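PDB 1X0U: hypothetical methylmalonyl-CoA decarboxylase alpha subunit from Sulfolobus tokodaii, which is of unknown function but belongs to the carboxyl transferase family, with crotonase-like folds, and assembles as six copies of the chain. Local coordinates for residues Thr64-Phe69 / Ile140-Leu145; Gln74-Asp79 / Phe100-Gly105; Glu278-Asn283 / Arg292-Lys297; Ala312-Val317 / Glu335-Ser340. All coordinates share one frame; numbering follows the deposited sequence.

Contact 1 (Thr64-Phe69 / Ile140-Leu145)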
# COMPACT_ATOMS: atom_id res chain seq x y z
N THR A 64 -11.30 -38.48 -17.90
CA THR A 64 -11.91 -37.61 -18.89
C THR A 64 -13.43 -37.72 -18.76
O THR A 64 -13.94 -38.74 -18.30
CB THR A 64 -11.53 -38.01 -20.32
OG1 THR A 64 -12.25 -37.18 -21.24
CG2 THR A 64 -11.87 -39.47 -20.58
N ARG A 65 -14.13 -36.67 -19.17
CA ARG A 65 -15.58 -36.63 -19.10
C ARG A 65 -16.17 -36.59 -20.50
O ARG A 65 -17.39 -36.57 -20.68
CB ARG A 65 -16.05 -35.40 -18.33
CG ARG A 65 -15.51 -35.32 -16.92
CD ARG A 65 -15.97 -34.05 -16.27
NE ARG A 65 -15.41 -33.86 -14.94
CZ ARG A 65 -15.76 -32.86 -14.14
NH1 ARG A 65 -16.66 -31.98 -14.54
NH2 ARG A 65 -15.21 -32.74 -12.94
N ALA A 66 -15.29 -36.55 -21.51
CA ALA A 66 -15.74 -36.51 -22.89
C ALA A 66 -16.43 -37.83 -23.20
O ALA A 66 -16.15 -38.85 -22.58
CB ALA A 66 -14.55 -36.31 -23.82
N THR A 67 -17.34 -37.81 -24.17
CA THR A 67 -18.07 -39.02 -24.53
C THR A 67 -17.91 -39.36 -26.01
O THR A 67 -18.12 -40.50 -26.43
CB THR A 67 -19.57 -38.87 -24.24
OG1 THR A 67 -20.27 -38.67 -25.48
CG2 THR A 67 -19.83 -37.67 -23.33
N GLU A 68 -17.53 -38.36 -26.80
CA GLU A 68 -17.37 -38.52 -28.23
C GLU A 68 -16.11 -39.29 -28.64
O GLU A 68 -15.12 -39.32 -27.92
CB GLU A 68 -17.39 -37.15 -28.90
CG GLU A 68 -18.71 -36.42 -28.69
CD GLU A 68 -18.63 -34.95 -29.03
OE1 GLU A 68 -18.38 -34.62 -30.21
OE2 GLU A 68 -18.83 -34.12 -28.12
N PHE A 69 -16.18 -39.91 -29.82
CA PHE A 69 -15.08 -40.69 -30.37
C PHE A 69 -14.60 -41.83 -29.46
O PHE A 69 -13.43 -42.20 -29.48
CB PHE A 69 -13.91 -39.77 -30.73
CG PHE A 69 -14.23 -38.79 -31.83
CD1 PHE A 69 -14.97 -37.64 -31.56
CD2 PHE A 69 -13.83 -39.04 -33.14
CE1 PHE A 69 -15.30 -36.75 -32.59
CE2 PHE A 69 -14.17 -38.16 -34.17
CZ PHE A 69 -14.90 -37.01 -33.89
N ILE A 140 -7.53 -34.42 -30.13
CA ILE A 140 -8.47 -34.10 -31.18
C ILE A 140 -9.88 -34.56 -30.81
O ILE A 140 -10.84 -33.83 -31.07
CB ILE A 140 -8.02 -34.73 -32.54
CG1 ILE A 140 -6.65 -34.18 -32.93
CG2 ILE A 140 -9.00 -34.33 -33.66
CD1 ILE A 140 -5.53 -34.59 -32.01
N GLN A 141 -10.00 -35.72 -30.18
CA GLN A 141 -11.30 -36.27 -29.77
C GLN A 141 -12.15 -35.33 -28.91
O GLN A 141 -13.39 -35.44 -28.89
CB GLN A 141 -11.11 -37.60 -29.02
CG GLN A 141 -10.41 -38.69 -29.82
CD GLN A 141 -8.91 -38.78 -29.53
OE1 GLN A 141 -8.18 -37.79 -29.63
NE2 GLN A 141 -8.45 -39.97 -29.15
N GLU A 142 -11.51 -34.40 -28.20
CA GLU A 142 -12.24 -33.46 -27.35
C GLU A 142 -12.47 -32.10 -27.99
O GLU A 142 -12.97 -31.18 -27.35
CB GLU A 142 -11.52 -33.33 -26.00
CG GLU A 142 -11.68 -34.57 -25.13
CD GLU A 142 -11.08 -34.42 -23.75
OE1 GLU A 142 -11.28 -33.36 -23.11
OE2 GLU A 142 -10.42 -35.37 -23.29
N GLY A 143 -12.12 -31.99 -29.26
CA GLY A 143 -12.32 -30.75 -30.00
C GLY A 143 -11.90 -29.45 -29.35
O GLY A 143 -10.78 -29.31 -28.85
N ALA A 144 -12.83 -28.49 -29.34
CA ALA A 144 -12.58 -27.16 -28.79
C ALA A 144 -12.25 -27.12 -27.30
O ALA A 144 -11.57 -26.21 -26.83
CB ALA A 144 -13.76 -26.26 -29.08
N LEU A 145 -12.75 -28.10 -26.54
CA LEU A 145 -12.48 -28.15 -25.11
C LEU A 145 -11.00 -28.43 -24.86
O LEU A 145 -10.47 -28.10 -23.81
CB LEU A 145 -13.33 -29.24 -24.45
CG LEU A 145 -14.69 -28.78 -23.92
CD1 LEU A 145 -14.50 -27.92 -22.67
CD2 LEU A 145 -15.41 -28.00 -24.99
O HOH W 1 -10.33 -34.89 -20.54

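Contact 2 (Gln74-Asp79 / Phe100-Gly105)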
# COMPACT_ATOMS: atom_id res chain seq x y z
N GLN A 74 -12.54 -45.25 -23.19
CA GLN A 74 -11.13 -45.02 -22.85
C GLN A 74 -10.91 -44.15 -21.61
O GLN A 74 -10.34 -43.05 -21.71
CB GLN A 74 -10.39 -44.39 -24.04
CG GLN A 74 -9.98 -45.36 -25.13
CD GLN A 74 -8.96 -46.38 -24.66
OE1 GLN A 74 -9.24 -47.20 -23.77
NE2 GLN A 74 -7.76 -46.33 -25.24
N ARG A 75 -11.35 -44.63 -20.45
CA ARG A 75 -11.17 -43.85 -19.23
C ARG A 75 -9.93 -44.27 -18.44
O ARG A 75 -10.00 -45.11 -17.54
CB ARG A 75 -12.42 -43.95 -18.34
CG ARG A 75 -13.40 -42.80 -18.53
CD ARG A 75 -14.02 -42.81 -19.91
NE ARG A 75 -14.72 -41.57 -20.25
CZ ARG A 75 -15.75 -41.07 -19.56
NH1 ARG A 75 -16.32 -39.94 -19.97
NH2 ARG A 75 -16.21 -41.68 -18.48
N PHE A 76 -8.80 -43.67 -18.79
CA PHE A 76 -7.54 -43.95 -18.11
C PHE A 76 -7.44 -43.07 -16.87
O PHE A 76 -7.60 -41.86 -16.97
CB PHE A 76 -6.36 -43.64 -19.03
CG PHE A 76 -6.20 -44.60 -20.16
CD1 PHE A 76 -5.58 -45.83 -19.96
CD2 PHE A 76 -6.62 -44.26 -21.45
CE1 PHE A 76 -5.38 -46.71 -21.03
CE2 PHE A 76 -6.42 -45.13 -22.52
CZ PHE A 76 -5.80 -46.36 -22.31
N TYR A 77 -7.19 -43.66 -15.71
CA TYR A 77 -7.06 -42.87 -14.49
C TYR A 77 -5.94 -41.85 -14.65
O TYR A 77 -4.84 -42.19 -15.08
CB TYR A 77 -6.73 -43.77 -13.30
CG TYR A 77 -7.87 -44.61 -12.80
CD1 TYR A 77 -9.08 -44.03 -12.42
CD2 TYR A 77 -7.73 -46.00 -12.66
CE1 TYR A 77 -10.12 -44.80 -11.90
CE2 TYR A 77 -8.76 -46.77 -12.14
CZ TYR A 77 -9.95 -46.17 -11.77
OH TYR A 77 -10.96 -46.96 -11.26
N GLY A 78 -6.22 -40.59 -14.30
CA GLY A 78 -5.21 -39.55 -14.42
C GLY A 78 -5.27 -38.78 -15.72
O GLY A 78 -4.65 -37.72 -15.85
N ASP A 79 -6.02 -39.32 -16.68
CA ASP A 79 -6.23 -38.69 -17.99
C ASP A 79 -4.96 -38.32 -18.77
O ASP A 79 -4.99 -37.42 -19.61
CB ASP A 79 -7.10 -37.45 -17.84
CG ASP A 79 -7.75 -37.01 -19.15
OD1 ASP A 79 -8.00 -35.81 -19.32
OD2 ASP A 79 -8.02 -37.87 -20.02
N PHE A 100 2.96 -40.47 -22.14
CA PHE A 100 2.76 -40.70 -23.56
C PHE A 100 1.96 -41.97 -23.87
O PHE A 100 1.37 -42.09 -24.94
CB PHE A 100 4.10 -40.76 -24.30
CG PHE A 100 3.97 -40.83 -25.80
CD1 PHE A 100 3.66 -39.70 -26.55
CD2 PHE A 100 4.06 -42.06 -26.46
CE1 PHE A 100 3.45 -39.77 -27.93
CE2 PHE A 100 3.86 -42.14 -27.85
CZ PHE A 100 3.55 -41.00 -28.58
N THR A 101 1.93 -42.91 -22.92
CA THR A 101 1.21 -44.16 -23.13
C THR A 101 -0.30 -44.00 -23.00
O THR A 101 -1.05 -44.92 -23.31
CB THR A 101 1.66 -45.26 -22.14
OG1 THR A 101 1.14 -44.98 -20.84
CG2 THR A 101 3.18 -45.34 -22.09
N VAL A 102 -0.73 -42.85 -22.52
CA VAL A 102 -2.16 -42.60 -22.38
C VAL A 102 -2.60 -41.67 -23.50
O VAL A 102 -2.49 -40.45 -23.39
CB VAL A 102 -2.48 -41.96 -20.99
CG1 VAL A 102 -3.95 -41.59 -20.90
CG2 VAL A 102 -2.12 -42.94 -19.88
N LEU A 103 -3.09 -42.26 -24.58
CA LEU A 103 -3.55 -41.50 -25.74
C LEU A 103 -2.47 -40.52 -26.20
O LEU A 103 -2.68 -39.30 -26.27
CB LEU A 103 -4.85 -40.75 -25.38
CG LEU A 103 -6.00 -41.63 -24.87
CD1 LEU A 103 -7.16 -40.77 -24.34
CD2 LEU A 103 -6.49 -42.53 -26.00
N GLY A 104 -1.29 -41.06 -26.50
CA GLY A 104 -0.17 -40.25 -26.94
C GLY A 104 0.07 -39.01 -26.09
O GLY A 104 0.53 -38.00 -26.60
N GLY A 105 -0.22 -39.10 -24.80
CA GLY A 105 -0.04 -37.97 -23.90
C GLY A 105 -0.82 -36.73 -24.31
O GLY A 105 -0.54 -35.64 -23.83

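Contact 3 (Glu278-Asn283 / Arg292-Lys297)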
# COMPACT_ATOMS: atom_id res chain seq x y z
N GLU A 278 45.25 -11.88 -16.83
CA GLU A 278 45.75 -10.80 -17.68
C GLU A 278 46.52 -11.30 -18.90
O GLU A 278 46.82 -10.53 -19.81
CB GLU A 278 46.63 -9.83 -16.89
CG GLU A 278 48.05 -10.34 -16.62
CD GLU A 278 48.07 -11.49 -15.65
OE1 GLU A 278 48.98 -12.34 -15.75
OE2 GLU A 278 47.18 -11.53 -14.77
N GLN A 279 46.85 -12.59 -18.91
CA GLN A 279 47.60 -13.17 -20.02
C GLN A 279 46.72 -13.55 -21.20
O GLN A 279 47.20 -13.71 -22.31
CB GLN A 279 48.37 -14.40 -19.54
CG GLN A 279 49.35 -14.10 -18.42
CD GLN A 279 50.29 -12.96 -18.78
OE1 GLN A 279 50.88 -12.33 -17.91
NE2 GLN A 279 50.44 -12.70 -20.08
N ILE A 280 45.42 -13.70 -20.96
CA ILE A 280 44.48 -14.09 -22.00
C ILE A 280 44.20 -13.05 -23.08
O ILE A 280 44.20 -13.37 -24.27
CB ILE A 280 43.13 -14.49 -21.37
CG1 ILE A 280 43.35 -15.59 -20.33
CG2 ILE A 280 42.16 -14.97 -22.45
CD1 ILE A 280 42.13 -15.91 -19.48
N VAL A 281 43.97 -11.81 -22.68
CA VAL A 281 43.65 -10.76 -23.65
C VAL A 281 44.82 -10.41 -24.56
O VAL A 281 45.85 -9.93 -24.12
CB VAL A 281 43.15 -9.50 -22.94
CG1 VAL A 281 42.77 -8.43 -23.97
CG2 VAL A 281 41.96 -9.84 -22.06
N PRO A 282 44.65 -10.63 -25.88
CA PRO A 282 45.67 -10.34 -26.89
C PRO A 282 46.14 -8.89 -26.86
O PRO A 282 45.53 -8.04 -26.22
CB PRO A 282 44.96 -10.68 -28.20
CG PRO A 282 43.96 -11.72 -27.79
CD PRO A 282 43.43 -11.16 -26.50
N ASN A 283 47.24 -8.64 -27.57
CA ASN A 283 47.80 -7.29 -27.68
C ASN A 283 46.90 -6.48 -28.59
O ASN A 283 46.59 -5.32 -28.31
CB ASN A 283 49.21 -7.36 -28.28
CG ASN A 283 49.79 -5.98 -28.53
OD1 ASN A 283 49.17 -5.13 -29.17
ND2 ASN A 283 51.00 -5.75 -28.02
N ARG A 292 35.38 -17.40 -22.17
CA ARG A 292 34.93 -18.36 -21.17
C ARG A 292 36.03 -18.65 -20.17
O ARG A 292 35.76 -19.02 -19.03
CB ARG A 292 34.50 -19.68 -21.83
CG ARG A 292 33.28 -19.59 -22.72
CD ARG A 292 32.72 -20.98 -23.01
NE ARG A 292 31.47 -20.89 -23.77
CZ ARG A 292 31.41 -20.56 -25.05
NH1 ARG A 292 32.53 -20.30 -25.72
NH2 ARG A 292 30.24 -20.47 -25.66
N GLU A 293 37.28 -18.50 -20.60
CA GLU A 293 38.39 -18.77 -19.71
C GLU A 293 38.45 -17.71 -18.63
O GLU A 293 38.85 -17.98 -17.50
CB GLU A 293 39.71 -18.83 -20.48
CG GLU A 293 40.89 -19.17 -19.60
CD GLU A 293 40.69 -20.46 -18.84
OE1 GLU A 293 41.16 -20.54 -17.68
OE2 GLU A 293 40.06 -21.39 -19.38
N ILE A 294 38.05 -16.50 -18.99
CA ILE A 294 38.04 -15.41 -18.03
C ILE A 294 36.94 -15.66 -17.00
O ILE A 294 37.14 -15.44 -15.80
CB ILE A 294 37.82 -14.05 -18.72
CG1 ILE A 294 38.98 -13.77 -19.68
CG2 ILE A 294 37.72 -12.96 -17.67
CD1 ILE A 294 38.89 -12.44 -20.41
N ILE A 295 35.78 -16.14 -17.45
CA ILE A 295 34.71 -16.40 -16.49
C ILE A 295 35.13 -17.52 -15.53
O ILE A 295 34.99 -17.35 -14.32
CB ILE A 295 33.33 -16.78 -17.16
CG1 ILE A 295 33.42 -18.13 -17.84
CG2 ILE A 295 32.91 -15.73 -18.19
CD1 ILE A 295 32.15 -18.52 -18.60
N TYR A 296 35.65 -18.64 -16.04
CA TYR A 296 36.04 -19.74 -15.15
C TYR A 296 37.03 -19.24 -14.10
O TYR A 296 36.99 -19.67 -12.95
CB TYR A 296 36.69 -20.91 -15.92
CG TYR A 296 35.89 -21.45 -17.08
CD1 TYR A 296 34.50 -21.51 -17.04
CD2 TYR A 296 36.53 -21.90 -18.24
CE1 TYR A 296 33.76 -22.00 -18.11
CE2 TYR A 296 35.80 -22.39 -19.32
CZ TYR A 296 34.42 -22.44 -19.25
OH TYR A 296 33.68 -22.92 -20.31
N LYS A 297 37.92 -18.35 -14.51
CA LYS A 297 38.92 -17.80 -13.60
C LYS A 297 38.30 -16.92 -12.53
O LYS A 297 38.83 -16.83 -11.43
CB LYS A 297 39.96 -16.96 -14.37
CG LYS A 297 41.34 -17.60 -14.54
CD LYS A 297 41.54 -18.17 -15.93
CE LYS A 297 43.03 -18.24 -16.32
NZ LYS A 297 43.86 -18.97 -15.31

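Contact 4 (Ala312-Val317 / Glu335-Ser340)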
# COMPACT_ATOMS: atom_id res chain seq x y z
N ALA A 312 23.44 -18.41 -30.79
CA ALA A 312 24.11 -17.11 -30.74
C ALA A 312 25.29 -17.14 -29.76
O ALA A 312 25.23 -16.56 -28.67
CB ALA A 312 23.10 -16.03 -30.31
N GLN A 313 26.37 -17.82 -30.16
CA GLN A 313 27.56 -17.91 -29.33
C GLN A 313 28.20 -16.53 -29.34
O GLN A 313 29.21 -16.26 -28.71
CB GLN A 313 28.49 -18.98 -29.89
CG GLN A 313 27.78 -20.31 -30.07
CD GLN A 313 28.72 -21.49 -30.20
OE1 GLN A 313 29.46 -21.62 -31.18
NE2 GLN A 313 28.70 -22.36 -29.19
N ASN A 314 27.53 -15.68 -30.10
CA ASN A 314 27.79 -14.27 -30.32
C ASN A 314 28.05 -13.63 -28.93
O ASN A 314 28.93 -12.78 -28.77
CB ASN A 314 26.52 -13.74 -31.03
CG ASN A 314 26.54 -12.27 -31.30
OD1 ASN A 314 26.79 -11.46 -30.41
ND2 ASN A 314 26.24 -11.90 -32.53
N ILE A 315 27.27 -14.04 -27.93
CA ILE A 315 27.44 -13.57 -26.56
C ILE A 315 27.23 -14.73 -25.61
O ILE A 315 26.56 -15.70 -25.96
CB ILE A 315 26.47 -12.40 -26.15
CG1 ILE A 315 25.12 -12.95 -25.69
CG2 ILE A 315 26.28 -11.46 -27.31
CD1 ILE A 315 24.28 -13.52 -26.80
N ILE A 316 27.79 -14.64 -24.41
CA ILE A 316 27.66 -15.71 -23.43
C ILE A 316 26.88 -15.27 -22.21
O ILE A 316 27.07 -14.16 -21.69
CB ILE A 316 29.03 -16.18 -22.95
CG1 ILE A 316 29.89 -16.60 -24.15
CG2 ILE A 316 28.86 -17.32 -21.97
CD1 ILE A 316 31.40 -16.45 -23.90
N VAL A 317 25.99 -16.14 -21.75
CA VAL A 317 25.18 -15.85 -20.57
C VAL A 317 25.01 -17.13 -19.78
O VAL A 317 24.88 -18.21 -20.35
CB VAL A 317 23.77 -15.29 -20.93
CG1 VAL A 317 23.90 -13.95 -21.67
CG2 VAL A 317 22.97 -16.32 -21.76
N GLU A 335 35.26 -14.97 -30.05
CA GLU A 335 35.35 -16.10 -30.97
C GLU A 335 34.20 -16.24 -31.98
O GLU A 335 34.32 -17.01 -32.93
CB GLU A 335 35.49 -17.38 -30.16
CG GLU A 335 36.79 -17.44 -29.40
CD GLU A 335 36.85 -18.60 -28.42
OE1 GLU A 335 37.97 -18.91 -27.96
OE2 GLU A 335 35.79 -19.19 -28.11
N GLU A 336 33.11 -15.50 -31.80
CA GLU A 336 31.99 -15.57 -32.74
C GLU A 336 31.58 -14.15 -33.11
O GLU A 336 31.26 -13.35 -32.24
CB GLU A 336 30.81 -16.33 -32.10
CG GLU A 336 29.59 -16.52 -33.01
CD GLU A 336 29.90 -17.31 -34.28
OE1 GLU A 336 30.84 -18.14 -34.26
OE2 GLU A 336 29.20 -17.10 -35.30
N PHE A 337 31.58 -13.84 -34.41
CA PHE A 337 31.23 -12.50 -34.89
C PHE A 337 32.14 -11.42 -34.26
O PHE A 337 31.79 -10.24 -34.23
CB PHE A 337 29.75 -12.20 -34.57
CG PHE A 337 28.78 -12.70 -35.61
CD1 PHE A 337 27.54 -13.21 -35.23
CD2 PHE A 337 29.09 -12.64 -36.96
CE1 PHE A 337 26.63 -13.66 -36.20
CE2 PHE A 337 28.19 -13.09 -37.93
CZ PHE A 337 26.96 -13.60 -37.54
N GLY A 338 33.30 -11.84 -33.77
CA GLY A 338 34.22 -10.91 -33.17
C GLY A 338 33.62 -10.24 -31.94
O GLY A 338 34.10 -9.20 -31.51
N GLY A 339 32.58 -10.84 -31.38
CA GLY A 339 31.95 -10.26 -30.20
C GLY A 339 30.89 -9.23 -30.56
O GLY A 339 30.27 -8.64 -29.69
N SER A 340 30.70 -9.00 -31.86
CA SER A 340 29.70 -8.06 -32.32
C SER A 340 28.34 -8.59 -31.88
O SER A 340 28.07 -9.80 -31.94
CB SER A 340 29.73 -7.94 -33.84
OG SER A 340 31.02 -7.53 -34.29

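Contact 1 (Thr64-Phe69 / Ile140-Leu145)
The ring of Phe-69 lies beside the backbone of Gln-141, whose carbonyl O approaches obliquely and comes within 3.8 Å of Phe-69 CD1. The side chains also meet near their roots, Phe-69 CB resting 3.8 Å from Gln-141 CG. The second flat group is the carboxylate of Glu-142. Its CB points away from 64-69, but the chain is extended beyond CG (chi2 -175°), and that carries the acid back across. On the way Glu-142 CG packs 3.6 Å from Ala-66 CB. A water then joins the carboxylate to Thr-64: it accepts from Thr-64 OG1 at 3.1 Å and donates to Glu-142 OE2 at 2.8 Å. Thr-64 OG1 also receives the N-H of Ala-66 (3.1 Å, 160° at the hydrogen), an ST turn that helps to orient the hydroxyl. In the fold, this joins the loop between strands 56-57 and 81-88 of the N-terminal crotonase-like sheet to the 3-10 turn 140-142 leading into helix 144-160. Two further groups hold the acid: OE2 forms a salt bridge with Arg-139, and OE1 accepts from the backbone N of Glu-109. Other subunits cover this region, Phe-69 packing on Leu-447 of a second subunit while Arg-65 forms a salt bridge with Glu-109 of a third.

Contact 2 (Gln74-Asp79 / Phe100-Gly105)
Phe-76 and Val-102 mark the closest backbone approach, with CA atoms 7.0 Å apart, too far for direct pairing of the main chains; neither segment is regular helix or strand. Each is instead folded on itself. Phe-76 to Asp-79 form a type II beta turn, closed by Asp-79 N to Phe-76 O at 3.0 Å, with Gly-78 at the positive phi (94°) that its third position requires. Opposite, positive phi values run from Leu-103 to Gly-105, and Gly-105 N closes on Val-102 O, also at 3.0 Å. These two turns present Phe-76 and Val-102 to each other, their side chains sliding past in opposite directions. Val-102 CG1 does the touching, 3.7 Å from Phe-76 CB and 3.8 Å from Phe-76 CD2. With chi1 at 175°, this methyl points away from the backbone N, and Val-102 CG1 also stands 4.0 Å from Asp-79 C. Farther along the ring, Phe-76 CE2 meets Leu-103 CG at 4.2 Å, obliquely, and Leu-103 CD2 extends to the amide of Gln-74, 4.1 Å from Gln-74 NE2. The Asp-79 carboxylate forms a salt bridge with Arg-139, on which Leu-103 also packs. Segment 74-79 enters strand 81-88 and segment 100-105 follows strand 91-98, its antiparallel neighbour, so the contact joins the two ends of a beta hairpin; helix 109-125 binds the first turn through Lys-114 to Gly-78 O and His-111 to Asp-79 O.

Contact 3 (Glu278-Asn283 / Arg292-Lys297)
Ile-280 CD1 is the centre of the contact, touching three residues of helix 291-298. Ile-280 CD1 comes within 3.5 Å of Glu-293 CG and 3.8 Å of Ile-294 CG1, and the near-extended chi2 of 171° is what pushes this methyl so far from its own short helix. On the next turn, Lys-297 CE lies 4.0 Å from Ile-280 CD1. Ile-280 crosses Glu-293 at about a right angle but meets Ile-294 more obliquely. Beside it, Val-281 CG2 faces Ile-294 CD1 at a looser 4.3 Å. One turn apart on the helix, Glu-293 and Lys-297 both lay their methylene groups against the isoleucine. Glu-293 bends at chi2 (55°), turning its carboxylate away from 278-283, and Glu-293 OE1 stands 3.9 Å from Lys-297 NZ, a long salt bridge. Farther out, Val-406 packs on both Val-281 and Ile-294, and Trp-430 touches Val-281, which places the end of the short helix and helix 291-298 against strand 401-406 of the C-terminal sheet. Every close approach between the segments is carbon to carbon, two of them using the aliphatic parts of charged residues; shape and the hydrophobic effect, rather than directed polar bonds, therefore probably account for most of the fit.

Contact 4 (Ala312-Val317 / Glu335-Ser340)
Phe-337 O, in the turn that faces Asn-314, takes two bonds from Ser-340: one from its backbone N at 2.9 Å and one from OG at 2.8 Å. The hydroxyl stands nearly in line with the carbonyl, at a C=O...OG angle of 177°. With Gly-339 N bonded to Glu-336 O, these bonds hold 336-340 as a compact turn through three residues of positive phi. Asn-314 reaches into it. A chi1 of 177° swings its side chain away from the backbone N, bringing the amide group near both Ser-340 O and the Phe-337 ring, where Asn-314 CG is 4.2 Å from Phe-337 CD1; amide and ring planes are 65° apart. Glu-336 covers the neighbouring backbone with its methylenes, Glu-336 CB 3.7 Å from Gln-313 O and CG 3.7 Å from Asn-314 N. Bent at chi2, it brings Glu-336 OE2 over one face of the Phe-337 ring, 4.2 Å above the plane and offset toward the rim. Segment 312-317 opens strand 315-322, whose antiparallel neighbour 325-332 precedes the turn; backbone bonds join Asn-314 to Asn-333 and Ile-316 to Ala-331, while Lys-348 of helix 343-358 binds the carbonyls of Ala-312 and Ile-315.

How the contacts relate
The four contacts form two pairs on opposite sides of the chain's centre. Contacts 1 and 2, with centres 13 Å apart, share the loop before strand 81-88: Arg-75 NH1 probably donates to Ala-66 O at 2.8 Å, and Arg-139 forms salt bridges with both Glu-142 and Asp-79. Contacts 3 and 4 lie 15 Å apart between centres and meet where Arg-292 CG packs on Ile-316 CD1 at 3.8 Å. Between the pairs, centres are 45 to 59 Å apart. Contacts 2 and 4 occupy matching places in the two sheets of like strand order, each joining the approach to one hairpin strand with the exit from the next.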